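Local coordinates for protein alkaline serine protease (Pseudoalteromonas sp., PDB 1Y9Z) that probably cleaves peptide bonds as a cold-adapted subtilisin-like serine protease that carries bound calcium and sodium ions, at residues Thr380-Tyr385 against Ile419-Ala424. Numbering follows the deposited sequence.
Sequences TLVWSY and INAVAA
Val382 turns its two methyls onto Ala421 and Ala424: CG1 lies anti to the backbone N (chi1 172°) and CG2 anti to the carbonyl carbon. Both methyls touch Ala424, and CG2 reaches Ala421 as well. The contact is helix-to-helix packing in the subtilisin-like alpha/beta domain. It joins the C-terminal part of helix 368-385 to the first turn of helix 421-430. CG1 of Val382 touches CB of Ala424 at 4.0 Å. CG2 of Val382 rests on the backbone of Ala421, 3.6 Å from its O, and also lies 4.1 Å from CB of Ala424. Ala421 and Ala424 have only a methyl each, consistent with the close approach: CA of Val382 and CA of Ala421 are 6.4 Å apart. An alanine in place of Val382 would probably open a gap over Ala424 and take the apolar cover from the Ala421 carbonyl. Leu428 also packs on Val382, and Leu398 of helix 391-401 on Ala424. Asn420 is the N-cap of the second helix, and its ND2 makes a hydrogen bond to OD2 of Asp403. Its OD1 accepts from N of Ala423 at 2.9 Å, a nearly straight bond (174° at the hydrogen) whose donor sits above the amide carbonyl plane.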
loop_
_atom_site.group_PDB
_atom_site.type_symbol
_atom_site.label_atom_id
_atom_site.label_comp_id
_atom_site.label_asym_id
_atom_site.label_seq_id
_atom_site.Cartn_x
_atom_site.Cartn_y
_atom_site.Cartn_z
ATOM N N THR A 380 1.943 -16.374 3.447
ATOM C CA THR A 380 1.457 -17.051 4.641
ATOM C C THR A 380 0.175 -17.825 4.331
ATOM O O THR A 380 0.020 -18.979 4.739
ATOM C CB THR A 380 1.188 -16.030 5.772
ATOM O OG1 THR A 380 2.380 -15.270 6.020
ATOM C CG2 THR A 380 0.783 -16.740 7.052
ATOM N N LEU A 381 -0.735 -17.185 3.603
ATOM C CA LEU A 381 -2.004 -17.805 3.228
ATOM C C LEU A 381 -1.784 -19.071 2.404
ATOM O O LEU A 381 -2.349 -20.125 2.697
ATOM C CB LEU A 381 -2.855 -16.811 2.436
ATOM C CG LEU A 381 -4.165 -17.326 1.827
ATOM C CD1 LEU A 381 -5.079 -17.886 2.915
ATOM C CD2 LEU A 381 -4.848 -16.183 1.090
ATOM N N VAL A 382 -0.959 -18.963 1.370
ATOM C CA VAL A 382 -0.668 -20.098 0.507
ATOM C C VAL A 382 0.034 -21.204 1.286
ATOM O O VAL A 382 -0.292 -22.382 1.142
ATOM C CB VAL A 382 0.214 -19.663 -0.685
ATOM C CG1 VAL A 382 0.680 -20.882 -1.466
ATOM C CG2 VAL A 382 -0.572 -18.728 -1.590
ATOM N N TRP A 383 0.991 -20.822 2.124
ATOM C CA TRP A 383 1.740 -21.789 2.913
ATOM C C TRP A 383 0.837 -22.565 3.874
ATOM O O TRP A 383 1.108 -23.726 4.179
ATOM C CB TRP A 383 2.834 -21.071 3.707
ATOM C CG TRP A 383 3.997 -21.931 4.111
ATOM C CD1 TRP A 383 4.115 -23.288 3.979
ATOM C CD2 TRP A 383 5.214 -21.480 4.713
ATOM N NE1 TRP A 383 5.335 -23.708 4.460
ATOM C CE2 TRP A 383 6.029 -22.617 4.917
ATOM C CE3 TRP A 383 5.698 -20.222 5.100
ATOM C CZ2 TRP A 383 7.302 -22.535 5.492
ATOM C CZ3 TRP A 383 6.965 -20.141 5.672
ATOM C CH2 TRP A 383 7.751 -21.292 5.863
ATOM N N SER A 384 -0.233 -21.934 4.350
ATOM C CA SER A 384 -1.136 -22.600 5.288
ATOM C C SER A 384 -1.805 -23.830 4.680
ATOM O O SER A 384 -2.242 -24.723 5.408
ATOM C CB SER A 384 -2.205 -21.629 5.808
ATOM O OG SER A 384 -3.185 -21.337 4.829
ATOM N N TYR A 385 -1.890 -23.877 3.352
ATOM C CA TYR A 385 -2.494 -25.022 2.674
ATOM C C TYR A 385 -1.498 -26.175 2.592
ATOM O O TYR A 385 -1.886 -27.333 2.426
ATOM C CB TYR A 385 -2.931 -24.665 1.250
ATOM C CG TYR A 385 -4.223 -23.884 1.129
ATOM C CD1 TYR A 385 -4.247 -22.496 1.264
ATOM C CD2 TYR A 385 -5.423 -24.534 0.829
ATOM C CE1 TYR A 385 -5.428 -21.772 1.092
ATOM C CE2 TYR A 385 -6.609 -23.821 0.658
ATOM C CZ TYR A 385 -6.607 -22.443 0.788
ATOM O OH TYR A 385 -7.776 -21.738 0.593
ATOM N N ILE A 419 2.362 -11.146 -7.757
ATOM C CA ILE A 419 2.119 -12.350 -6.976
ATOM C C ILE A 419 0.702 -12.855 -7.266
ATOM O O ILE A 419 -0.225 -12.064 -7.438
ATOM C CB ILE A 419 2.304 -12.073 -5.463
ATOM C CG1 ILE A 419 2.244 -13.385 -4.680
ATOM C CG2 ILE A 419 1.258 -11.073 -4.978
ATOM C CD1 ILE A 419 2.763 -13.275 -3.263
ATOM N N ASN A 420 0.554 -14.174 -7.331
ATOM C CA ASN A 420 -0.730 -14.802 -7.636
ATOM C C ASN A 420 -0.997 -15.923 -6.638
ATOM O O ASN A 420 -0.469 -17.027 -6.778
ATOM C CB ASN A 420 -0.694 -15.370 -9.059
ATOM C CG ASN A 420 -2.051 -15.844 -9.537
ATOM O OD1 ASN A 420 -2.794 -16.482 -8.795
ATOM N ND2 ASN A 420 -2.374 -15.543 -10.789
ATOM N N ALA A 421 -1.827 -15.639 -5.640
ATOM C CA ALA A 421 -2.150 -16.610 -4.600
ATOM C C ALA A 421 -2.766 -17.904 -5.122
ATOM O O ALA A 421 -2.346 -18.994 -4.740
ATOM C CB ALA A 421 -3.077 -15.974 -3.571
ATOM N N VAL A 422 -3.763 -17.777 -5.993
ATOM C CA VAL A 422 -4.443 -18.941 -6.551
ATOM C C VAL A 422 -3.484 -19.867 -7.291
ATOM O O VAL A 422 -3.469 -21.074 -7.053
ATOM C CB VAL A 422 -5.569 -18.513 -7.517
ATOM C CG1 VAL A 422 -6.265 -19.744 -8.090
ATOM C CG2 VAL A 422 -6.569 -17.636 -6.785
ATOM N N ALA A 423 -2.682 -19.297 -8.184
ATOM C CA ALA A 423 -1.726 -20.080 -8.958
ATOM C C ALA A 423 -0.654 -20.709 -8.072
ATOM O O ALA A 423 -0.244 -21.848 -8.295
ATOM C CB ALA A 423 -1.081 -19.204 -10.025
ATOM N N ALA A 424 -0.197 -19.967 -7.069
ATOM C CA ALA A 424 0.821 -20.475 -6.157
ATOM C C ALA A 424 0.288 -21.685 -5.394
ATOM O O ALA A 424 0.997 -22.672 -5.201
ATOM C CB ALA A 424 1.243 -19.382 -5.184
#